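Local atomic coordinates of CrRbcX-IIa (Chlamydomonas reinhardtii, PDB entry 5BS1), a protein that probably acts as a chaperone in the assembly of Rubisco. Residues A[21-33]-A[85-99]. Residues are numbered along the deposited sequence; the frame is centred on the assembly and turned at random.
Sequences LRSLFTFVAARVV and RLMEVREAYLDEFEW
Phe25 of the first helix drives its ring into an aromatic cluster formed by Tyr93, Phe97 and Trp99. Its CE1 edge stands over the centre of the Phe97 face, an edge-to-face pair with centroids 4.9 Å apart. Tyr93 in turn directs its own edge at the face of Phe25 in an offset edge-to-face pair, the planes at 73°, while Leu94 CD2 meets Phe25 CD2 at 3.6 Å. A flat ring suits this place because face and edge can each take a different neighbour; an alanine here would probably open a gap among the three aromatics and leave the Phe97 face and Leu94 CD2 without their partner. Trp99 is steadied by a nearly straight bond, NE1 to Leu94 O at 2.9 Å.

Where the axes come to 8.3 Å of each other, the small Ala29 lets the helices close up, its CB 3.6 Å from Val89 CG1. The segments 21-33 and 85-96 cross at 119°, and so link helix 13-38 to helix 80-96 within the all-helical RbcX fold, and helix 46-59 packs against Ala30 and Val33 beside it.

Arg90 takes the unusual chi1 of 77°, CG lying between backbone N and carbonyl carbon, and from there its extended chain runs alongside Thr26. Arg90 NH1 gives Thr26 OG1 a hydrogen bond of 3.0 Å lying in the guanidinium plane. Over one face of that plane sits NH1 of Arg22; Asp69 forms salt bridges with both guanidinium groups and so probably draws them together, and Asn114 of the second subunit also binds Arg90.

The packing is looser at the partly exposed side, where Val32 CG1 and Val89 CG1 stay 4.0 Å apart. Val28 and Tyr93, also partly exposed, nevertheless form a close CH-pi contact, with Val28 CG1 over the ring face nearly along its normal.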
ATOM      1  N   LEU A  21       2.224  -3.962  -2.024  1.00  8.74           N
ATOM      2  CA  LEU A  21       1.194  -5.027  -2.055  1.00  8.77           C
ATOM      3  C   LEU A  21       1.853  -6.399  -1.944  1.00  8.67           C
ATOM      4  O   LEU A  21       1.359  -7.271  -1.225  1.00  8.59           O
ATOM      5  CB  LEU A  21       0.335  -4.977  -3.317  1.00  9.60           C
ATOM      6  CG  LEU A  21      -0.688  -3.846  -3.379  1.00 10.25           C
ATOM      7  CD1 LEU A  21      -1.227  -3.746  -4.773  1.00 11.21           C
ATOM      8  CD2 LEU A  21      -1.798  -4.021  -2.364  1.00 10.78           C
ATOM      9  N   ARG A  22       2.984  -6.589  -2.617  1.00  8.18           N
ATOM     10  CA  ARG A  22       3.685  -7.864  -2.532  1.00  8.51           C
ATOM     11  C   ARG A  22       4.058  -8.179  -1.102  1.00  8.72           C
ATOM     12  O   ARG A  22       3.935  -9.329  -0.658  1.00  8.70           O
ATOM     13  CB  ARG A  22       4.926  -7.851  -3.451  1.00  8.98           C
ATOM     14  CG  ARG A  22       4.549  -7.929  -4.944  1.00  9.67           C
ATOM     15  CD  ARG A  22       5.648  -8.495  -5.826  1.00 10.66           C
ATOM     16  NE  ARG A  22       5.979  -9.786  -5.264  1.00 11.13           N
ATOM     17  CZ  ARG A  22       7.162 -10.196  -4.831  1.00 11.53           C
ATOM     18  NH1 ARG A  22       7.207 -11.344  -4.159  1.00 11.54           N
ATOM     19  NH2 ARG A  22       8.284  -9.531  -5.114  1.00 12.27           N
ATOM     20  N   SER A  23       4.548  -7.181  -0.375  1.00  8.98           N
ATOM     21  CA  SER A  23       4.885  -7.374   1.054  1.00 10.26           C
ATOM     22  C   SER A  23       3.643  -7.672   1.863  1.00  9.68           C
ATOM     23  O   SER A  23       3.623  -8.558   2.732  1.00  9.36           O
ATOM     24  CB  SER A  23       5.600  -6.172   1.664  1.00 12.36           C
ATOM     25  OG  SER A  23       6.902  -6.052   1.152  1.00 16.14           O
ATOM     26  N   LEU A  24       2.566  -6.940   1.588  1.00  9.60           N
ATOM     27  CA  LEU A  24       1.286  -7.217   2.252  1.00  9.31           C
ATOM     28  C   LEU A  24       0.833  -8.665   2.025  1.00  9.00           C
ATOM     29  O   LEU A  24       0.404  -9.358   2.952  1.00  9.63           O
ATOM     30  CB  LEU A  24       0.217  -6.235   1.775  1.00  9.69           C
ATOM     31  CG  LEU A  24      -1.193  -6.470   2.315  1.00  9.87           C
ATOM     32  CD1 LEU A  24      -1.247  -6.305   3.822  1.00 10.33           C
ATOM     33  CD2 LEU A  24      -2.224  -5.586   1.635  1.00  9.46           C
ATOM     34  N   PHE A  25       0.932  -9.151   0.797  1.00  8.57           N
ATOM     35  CA  PHE A  25       0.494 -10.490   0.448  1.00  8.18           C
ATOM     36  C   PHE A  25       1.338 -11.543   1.142  1.00  8.36           C
ATOM     37  O   PHE A  25       0.829 -12.582   1.560  1.00  8.04           O
ATOM     38  CB  PHE A  25       0.467 -10.694  -1.068  1.00  8.43           C
ATOM     39  CG  PHE A  25      -0.449  -9.738  -1.833  1.00  9.11           C
ATOM     40  CD1 PHE A  25      -1.491  -9.033  -1.225  1.00  9.34           C
ATOM     41  CD2 PHE A  25      -0.286  -9.615  -3.193  1.00  9.57           C
ATOM     42  CE1 PHE A  25      -2.312  -8.178  -1.966  1.00 10.43           C
ATOM     43  CE2 PHE A  25      -1.090  -8.756  -3.926  1.00 10.31           C
ATOM     44  CZ  PHE A  25      -2.118  -8.059  -3.317  1.00  9.91           C
ATOM     45  N   THR A  26       2.631 -11.272   1.286  1.00  7.88           N
ATOM     46  CA  THR A  26       3.497 -12.171   2.007  1.00  7.95           C
ATOM     47  C   THR A  26       3.073 -12.270   3.455  1.00  8.33           C
ATOM     48  O   THR A  26       3.029 -13.361   4.023  1.00  8.42           O
ATOM     49  CB  THR A  26       4.978 -11.723   1.890  1.00  7.64           C
ATOM     50  OG1 THR A  26       5.335 -11.672   0.488  1.00  7.78           O
ATOM     51  CG2 THR A  26       5.906 -12.687   2.612  1.00  7.75           C
ATOM     52  N   PHE A  27       2.759 -11.126   4.068  1.00  9.60           N
ATOM     53  CA  PHE A  27       2.288 -11.063   5.461  1.00 11.31           C
ATOM     54  C   PHE A  27       0.946 -11.760   5.625  1.00 10.50           C
ATOM     55  O   PHE A  27       0.740 -12.523   6.580  1.00  9.47           O
ATOM     56  CB  PHE A  27       2.189  -9.592   5.878  1.00 13.78           C
ATOM     57  CG  PHE A  27       1.644  -9.387   7.256  1.00 16.49           C
ATOM     58  CD1 PHE A  27       2.479  -9.460   8.348  1.00 19.19           C
ATOM     59  CD2 PHE A  27       0.292  -9.144   7.454  1.00 17.97           C
ATOM     60  CE1 PHE A  27       1.964  -9.268   9.627  1.00 20.47           C
ATOM     61  CE2 PHE A  27      -0.221  -8.951   8.720  1.00 18.86           C
ATOM     62  CZ  PHE A  27       0.619  -9.012   9.799  1.00 19.34           C
ATOM     63  N   VAL A  28       0.037 -11.517   4.691  1.00  9.91           N
ATOM     64  CA  VAL A  28      -1.259 -12.201   4.692  1.00 10.10           C
ATOM     65  C   VAL A  28      -1.056 -13.715   4.652  1.00  9.68           C
ATOM     66  O   VAL A  28      -1.695 -14.458   5.424  1.00 10.11           O
ATOM     67  CB  VAL A  28      -2.166 -11.737   3.531  1.00 10.96           C
ATOM     68  CG1 VAL A  28      -3.354 -12.681   3.349  1.00 11.15           C
ATOM     69  CG2 VAL A  28      -2.648 -10.331   3.808  1.00 12.13           C
ATOM     70  N   ALA A  29      -0.207 -14.169   3.743  1.00 10.09           N
ATOM     71  CA  ALA A  29       0.097 -15.594   3.603  1.00  9.65           C
ATOM     72  C   ALA A  29       0.613 -16.163   4.923  1.00  9.45           C
ATOM     73  O   ALA A  29       0.239 -17.274   5.321  1.00  9.35           O
ATOM     74  CB  ALA A  29       1.103 -15.861   2.483  1.00 10.31           C
ATOM     75  N   ALA A  30       1.540 -15.466   5.550  1.00  9.31           N
ATOM     76  CA  ALA A  30       2.109 -15.910   6.814  1.00  9.63           C
ATOM     77  C   ALA A  30       1.032 -16.077   7.876  1.00 10.52           C
ATOM     78  O   ALA A  30       1.048 -17.069   8.640  1.00  9.98           O
ATOM     79  CB  ALA A  30       3.170 -14.936   7.315  1.00  9.58           C
ATOM     80  N   ARG A  31       0.114 -15.109   7.959  0.50 10.64           N
ATOM     81  CA  ARG A  31      -0.993 -15.219   8.908  0.50 11.70           C
ATOM     82  C   ARG A  31      -1.878 -16.392   8.607  0.50 11.20           C
ATOM     83  O   ARG A  31      -2.287 -17.099   9.527  0.50 11.38           O
ATOM     84  CB  ARG A  31      -1.844 -13.958   8.934  0.50 12.69           C
ATOM     85  CG  ARG A  31      -1.180 -12.768   9.568  0.50 14.09           C
ATOM     86  CD  ARG A  31      -2.232 -11.673   9.737  0.50 14.68           C
ATOM     87  NE  ARG A  31      -3.119 -11.942  10.890  0.50 14.58           N
ATOM     88  CZ  ARG A  31      -4.440 -11.756  10.928  0.50 15.47           C
ATOM     89  NH1 ARG A  31      -5.100 -12.018  12.053  0.50 15.29           N
ATOM     90  NH2 ARG A  31      -5.116 -11.335   9.869  0.50 15.39           N
ATOM     91  N   VAL A  32      -2.182 -16.616   7.333  1.00 11.10           N
ATOM     92  CA  VAL A  32      -2.993 -17.757   6.898  1.00 11.51           C
ATOM     93  C   VAL A  32      -2.356 -19.066   7.306  1.00 11.22           C
ATOM     94  O   VAL A  32      -3.011 -19.929   7.892  1.00 12.30           O
ATOM     95  CB  VAL A  32      -3.230 -17.742   5.362  1.00 11.77           C
ATOM     96  CG1 VAL A  32      -3.747 -19.083   4.837  1.00 12.72           C
ATOM     97  CG2 VAL A  32      -4.189 -16.633   4.989  1.00 12.98           C
ATOM     98  N   VAL A  33      -1.074 -19.207   7.024  1.00 10.37           N
ATOM     99  CA  VAL A  33      -0.363 -20.431   7.318  1.00 10.44           C
ATOM    100  C   VAL A  33      -0.257 -20.632   8.824  1.00 10.66           C
ATOM    101  O   VAL A  33      -0.398 -21.743   9.296  1.00 11.51           O
ATOM    102  CB  VAL A  33       1.007 -20.452   6.595  1.00 10.49           C
ATOM    103  CG1 VAL A  33       1.889 -21.615   7.055  1.00 10.63           C
ATOM    104  CG2 VAL A  33       0.781 -20.560   5.083  1.00 10.10           C
ATOM    105  N   ARG A  85       5.209 -23.538   1.209  1.00  9.36           N
ATOM    106  CA  ARG A  85       3.829 -23.295   1.537  1.00  9.25           C
ATOM    107  C   ARG A  85       3.475 -21.796   1.544  1.00  8.87           C
ATOM    108  O   ARG A  85       2.439 -21.409   1.020  1.00  8.51           O
ATOM    109  CB  ARG A  85       3.489 -23.914   2.898  1.00  9.82           C
ATOM    110  CG  ARG A  85       2.057 -23.692   3.337  1.00 11.14           C
ATOM    111  CD  ARG A  85       1.051 -24.336   2.413  1.00 12.73           C
ATOM    112  NE  ARG A  85      -0.310 -24.117   2.896  1.00 13.68           N
ATOM    113  CZ  ARG A  85      -1.384 -24.030   2.127  1.00 15.25           C
ATOM    114  NH1 ARG A  85      -1.288 -24.190   0.811  1.00 16.86           N
ATOM    115  NH2 ARG A  85      -2.570 -23.772   2.661  1.00 16.71           N
ATOM    116  N   LEU A  86       4.340 -20.987   2.127  1.00  8.65           N
ATOM    117  CA  LEU A  86       4.115 -19.534   2.188  1.00  8.55           C
ATOM    118  C   LEU A  86       4.098 -18.970   0.764  1.00  8.74           C
ATOM    119  O   LEU A  86       3.292 -18.101   0.468  1.00  8.54           O
ATOM    120  CB  LEU A  86       5.197 -18.867   3.000  1.00  8.83           C
ATOM    121  CG  LEU A  86       5.154 -19.121   4.504  1.00  9.31           C
ATOM    122  CD1 LEU A  86       6.473 -18.726   5.147  1.00 10.00           C
ATOM    123  CD2 LEU A  86       3.979 -18.388   5.141  1.00 10.07           C
HETATM  124  N   MSE A  87       5.004 -19.459  -0.081  1.00  9.44           N
HETATM  125  CA  MSE A  87       5.059 -19.038  -1.506  1.00 10.18           C
HETATM  126  C   MSE A  87       3.792 -19.390  -2.238  1.00 10.08           C
HETATM  127  O   MSE A  87       3.266 -18.578  -2.979  1.00  8.48           O
HETATM  128  CB  MSE A  87       6.270 -19.666  -2.190  1.00 12.56           C
HETATM  129  CG  MSE A  87       7.463 -18.822  -1.801  1.00 14.15           C
HETATM  130 SE   MSE A  87       9.140 -19.187  -2.761  1.00 23.07          SE
HETATM  131  CE  MSE A  87       9.296 -20.679  -1.561  1.00 17.38           C
ATOM    132  N   GLU A  88       3.286 -20.606  -2.030  1.00  9.73           N
ATOM    133  CA  GLU A  88       2.061 -21.069  -2.663  1.00 10.99           C
ATOM    134  C   GLU A  88       0.899 -20.147  -2.264  1.00  9.49           C
ATOM    135  O   GLU A  88       0.085 -19.752  -3.098  1.00  8.92           O
ATOM    136  CB  GLU A  88       1.798 -22.535  -2.240  1.00 13.83           C
ATOM    137  CG  GLU A  88       0.449 -23.145  -2.591  1.00 17.90           C
ATOM    138  CD  GLU A  88       0.355 -24.633  -2.191  1.00 21.94           C
ATOM    139  OE1 GLU A  88       0.791 -25.029  -1.075  1.00 23.16           O
ATOM    140  OE2 GLU A  88      -0.143 -25.434  -3.008  1.00 28.46           O
ATOM    141  N   VAL A  89       0.790 -19.890  -0.965  1.00  9.31           N
ATOM    142  CA  VAL A  89      -0.339 -19.126  -0.435  1.00  8.77           C
ATOM    143  C   VAL A  89      -0.294 -17.675  -0.945  1.00  8.76           C
ATOM    144  O   VAL A  89      -1.324 -17.116  -1.334  1.00  8.30           O
ATOM    145  CB  VAL A  89      -0.418 -19.237   1.101  1.00  9.61           C
ATOM    146  CG1 VAL A  89      -1.459 -18.295   1.682  1.00  9.71           C
ATOM    147  CG2 VAL A  89      -0.745 -20.669   1.504  1.00  9.81           C
ATOM    148  N   ARG A  90       0.868 -17.047  -0.931  1.00  8.74           N
ATOM    149  CA  ARG A  90       0.939 -15.651  -1.368  1.00  8.36           C
ATOM    150  C   ARG A  90       0.667 -15.515  -2.869  1.00  8.76           C
ATOM    151  O   ARG A  90       0.116 -14.509  -3.301  1.00  9.54           O
ATOM    152  CB  ARG A  90       2.243 -14.961  -0.962  1.00  8.19           C
ATOM    153  CG  ARG A  90       3.456 -15.315  -1.811  1.00  8.52           C
ATOM    154  CD  ARG A  90       4.691 -14.601  -1.312  1.00  8.98           C
ATOM    155  NE  ARG A  90       5.857 -14.901  -2.121  1.00  8.53           N
ATOM    156  CZ  ARG A  90       7.016 -14.236  -2.071  1.00  9.08           C
ATOM    157  NH1 ARG A  90       7.184 -13.228  -1.241  1.00 10.04           N
ATOM    158  NH2 ARG A  90       8.037 -14.608  -2.841  1.00  9.71           N
ATOM    159  N   GLU A  91       0.999 -16.547  -3.649  1.00  8.10           N
ATOM    160  CA  GLU A  91       0.710 -16.562  -5.075  1.00  8.69           C
ATOM    161  C   GLU A  91      -0.790 -16.814  -5.305  1.00  8.43           C
ATOM    162  O   GLU A  91      -1.424 -16.114  -6.128  1.00  9.13           O
ATOM    163  CB  GLU A  91       1.574 -17.621  -5.778  1.00 10.08           C
ATOM    164  CG  GLU A  91       1.394 -17.625  -7.290  1.00 11.74           C
ATOM    165  CD  GLU A  91       2.494 -18.372  -8.054  1.00 14.97           C
ATOM    166  OE1 GLU A  91       3.619 -18.612  -7.547  1.00 18.55           O
ATOM    167  OE2 GLU A  91       2.243 -18.692  -9.242  1.00 17.88           O
ATOM    168  N   ALA A  92      -1.365 -17.753  -4.568  1.00  8.66           N
ATOM    169  CA  ALA A  92      -2.791 -18.004  -4.657  1.00  8.29           C
ATOM    170  C   ALA A  92      -3.593 -16.762  -4.285  1.00  7.99           C
ATOM    171  O   ALA A  92      -4.620 -16.475  -4.890  1.00  7.61           O
ATOM    172  CB  ALA A  92      -3.199 -19.174  -3.782  1.00  8.40           C
ATOM    173  N   TYR A  93      -3.068 -15.986  -3.351  1.00  7.87           N
ATOM    174  CA  TYR A  93      -3.773 -14.817  -2.818  1.00  7.92           C
ATOM    175  C   TYR A  93      -3.945 -13.747  -3.892  1.00  8.13           C
ATOM    176  O   TYR A  93      -4.885 -12.970  -3.828  1.00  8.54           O
ATOM    177  CB  TYR A  93      -3.097 -14.244  -1.556  1.00  8.18           C
ATOM    178  CG  TYR A  93      -3.925 -13.214  -0.883  1.00  8.51           C
ATOM    179  CD1 TYR A  93      -3.532 -11.884  -0.847  1.00  8.52           C
ATOM    180  CD2 TYR A  93      -5.140 -13.555  -0.318  1.00  9.09           C
ATOM    181  CE1 TYR A  93      -4.290 -10.925  -0.215  1.00  9.04           C
ATOM    182  CE2 TYR A  93      -5.937 -12.596   0.282  1.00  9.21           C
ATOM    183  CZ  TYR A  93      -5.517 -11.288   0.316  1.00  9.79           C
ATOM    184  OH  TYR A  93      -6.344 -10.329   0.884  1.00 10.84           O
ATOM    185  N   LEU A  94      -3.093 -13.752  -4.902  1.00  8.56           N
ATOM    186  CA  LEU A  94      -3.236 -12.821  -6.017  1.00  9.25           C
ATOM    187  C   LEU A  94      -4.604 -12.876  -6.654  1.00  9.48           C
ATOM    188  O   LEU A  94      -5.105 -11.848  -7.124  1.00 10.56           O
ATOM    189  CB  LEU A  94      -2.181 -13.073  -7.098  1.00  9.81           C
ATOM    190  CG  LEU A  94      -0.731 -12.919  -6.670  1.00  9.81           C
ATOM    191  CD1 LEU A  94       0.200 -13.437  -7.748  1.00 10.17           C
ATOM    192  CD2 LEU A  94      -0.478 -11.459  -6.327  1.00 10.87           C
ATOM    193  N   ASP A  95      -5.187 -14.060  -6.712  1.00  9.26           N
ATOM    194  CA  ASP A  95      -6.475 -14.227  -7.353  1.00  9.70           C
ATOM    195  C   ASP A  95      -7.654 -14.122  -6.367  1.00 10.03           C
ATOM    196  O   ASP A  95      -8.781 -13.995  -6.815  1.00 11.42           O
ATOM    197  CB  ASP A  95      -6.512 -15.542  -8.080  1.00 10.89           C
ATOM    198  CG  ASP A  95      -5.581 -15.567  -9.274  1.00 11.78           C
ATOM    199  OD1 ASP A  95      -5.302 -14.511  -9.854  1.00 13.18           O
ATOM    200  OD2 ASP A  95      -5.138 -16.668  -9.602  1.00 15.27           O
ATOM    201  N   GLU A  96      -7.368 -14.119  -5.071  0.50 10.05           N
ATOM    202  CA  GLU A  96      -8.376 -13.928  -4.013  0.50 10.23           C
ATOM    203  C   GLU A  96      -8.594 -12.452  -3.722  0.50  9.88           C
ATOM    204  O   GLU A  96      -9.714 -12.005  -3.437  0.50  9.70           O
ATOM    205  CB  GLU A  96      -7.918 -14.629  -2.732  0.50 11.04           C
ATOM    206  CG  GLU A  96      -7.714 -16.125  -2.929  0.50 11.65           C
ATOM    207  CD  GLU A  96      -6.906 -16.758  -1.810  0.50 12.62           C
ATOM    208  OE1 GLU A  96      -7.063 -16.342  -0.630  0.50 14.89           O
ATOM    209  OE2 GLU A  96      -6.103 -17.661  -2.119  0.50 12.62           O
ATOM    210  N   PHE A  97      -7.512 -11.683  -3.796  1.00  9.42           N
ATOM    211  CA  PHE A  97      -7.539 -10.263  -3.425  1.00  8.93           C
ATOM    212  C   PHE A  97      -8.502  -9.518  -4.334  1.00  8.50           C
ATOM    213  O   PHE A  97      -8.508  -9.692  -5.549  1.00  8.44           O
ATOM    214  CB  PHE A  97      -6.134  -9.677  -3.556  1.00  8.38           C
ATOM    215  CG  PHE A  97      -5.980  -8.256  -3.087  1.00  8.48           C
ATOM    216  CD1 PHE A  97      -6.007  -7.938  -1.734  1.00  8.17           C
ATOM    217  CD2 PHE A  97      -5.727  -7.233  -3.985  1.00  8.05           C
ATOM    218  CE1 PHE A  97      -5.806  -6.658  -1.303  1.00  8.66           C
ATOM    219  CE2 PHE A  97      -5.544  -5.953  -3.560  1.00  7.89           C
ATOM    220  CZ  PHE A  97      -5.604  -5.643  -2.212  1.00  8.01           C
ATOM    221  N   GLU A  98      -9.327  -8.687  -3.721  1.00  9.20           N
ATOM    222  CA  GLU A  98     -10.378  -7.972  -4.471  1.00 10.17           C
ATOM    223  C   GLU A  98      -9.817  -6.647  -5.009  1.00  8.89           C
ATOM    224  O   GLU A  98      -9.975  -5.587  -4.426  1.00  7.74           O
ATOM    225  CB  GLU A  98     -11.608  -7.782  -3.589  1.00 11.71           C
ATOM    226  CG  GLU A  98     -12.201  -9.140  -3.247  1.00 13.91           C
ATOM    227  CD  GLU A  98     -13.359  -9.096  -2.278  1.00 18.49           C
ATOM    228  OE1 GLU A  98     -14.148  -8.178  -2.391  1.00 23.90           O
ATOM    229  OE2 GLU A  98     -13.509 -10.017  -1.450  1.00 22.35           O
ATOM    230  N   TRP A  99      -9.166  -6.739  -6.148  1.00  8.73           N
ATOM    231  CA  TRP A  99      -8.452  -5.627  -6.759  1.00  8.52           C
ATOM    232  C   TRP A  99      -9.357  -4.465  -7.064  1.00  8.71           C
ATOM    233  O   TRP A  99      -9.028  -3.327  -6.749  1.00  8.14           O
ATOM    234  CB  TRP A  99      -7.790  -6.088  -8.080  1.00  9.09           C
ATOM    235  CG  TRP A  99      -6.730  -7.105  -7.866  1.00  9.35           C
ATOM    236  CD1 TRP A  99      -6.867  -8.471  -7.939  1.00  9.70           C
ATOM    237  CD2 TRP A  99      -5.358  -6.856  -7.545  1.00  9.93           C
ATOM    238  NE1 TRP A  99      -5.675  -9.071  -7.642  1.00 10.39           N
ATOM    239  CE2 TRP A  99      -4.722  -8.114  -7.433  1.00 10.39           C
ATOM    240  CE3 TRP A  99      -4.611  -5.705  -7.349  1.00 10.23           C
ATOM    241  CZ2 TRP A  99      -3.380  -8.237  -7.110  1.00 10.90           C
ATOM    242  CZ3 TRP A  99      -3.253  -5.832  -7.019  1.00 11.01           C
ATOM    243  CH2 TRP A  99      -2.666  -7.086  -6.919  1.00 10.23           C
TER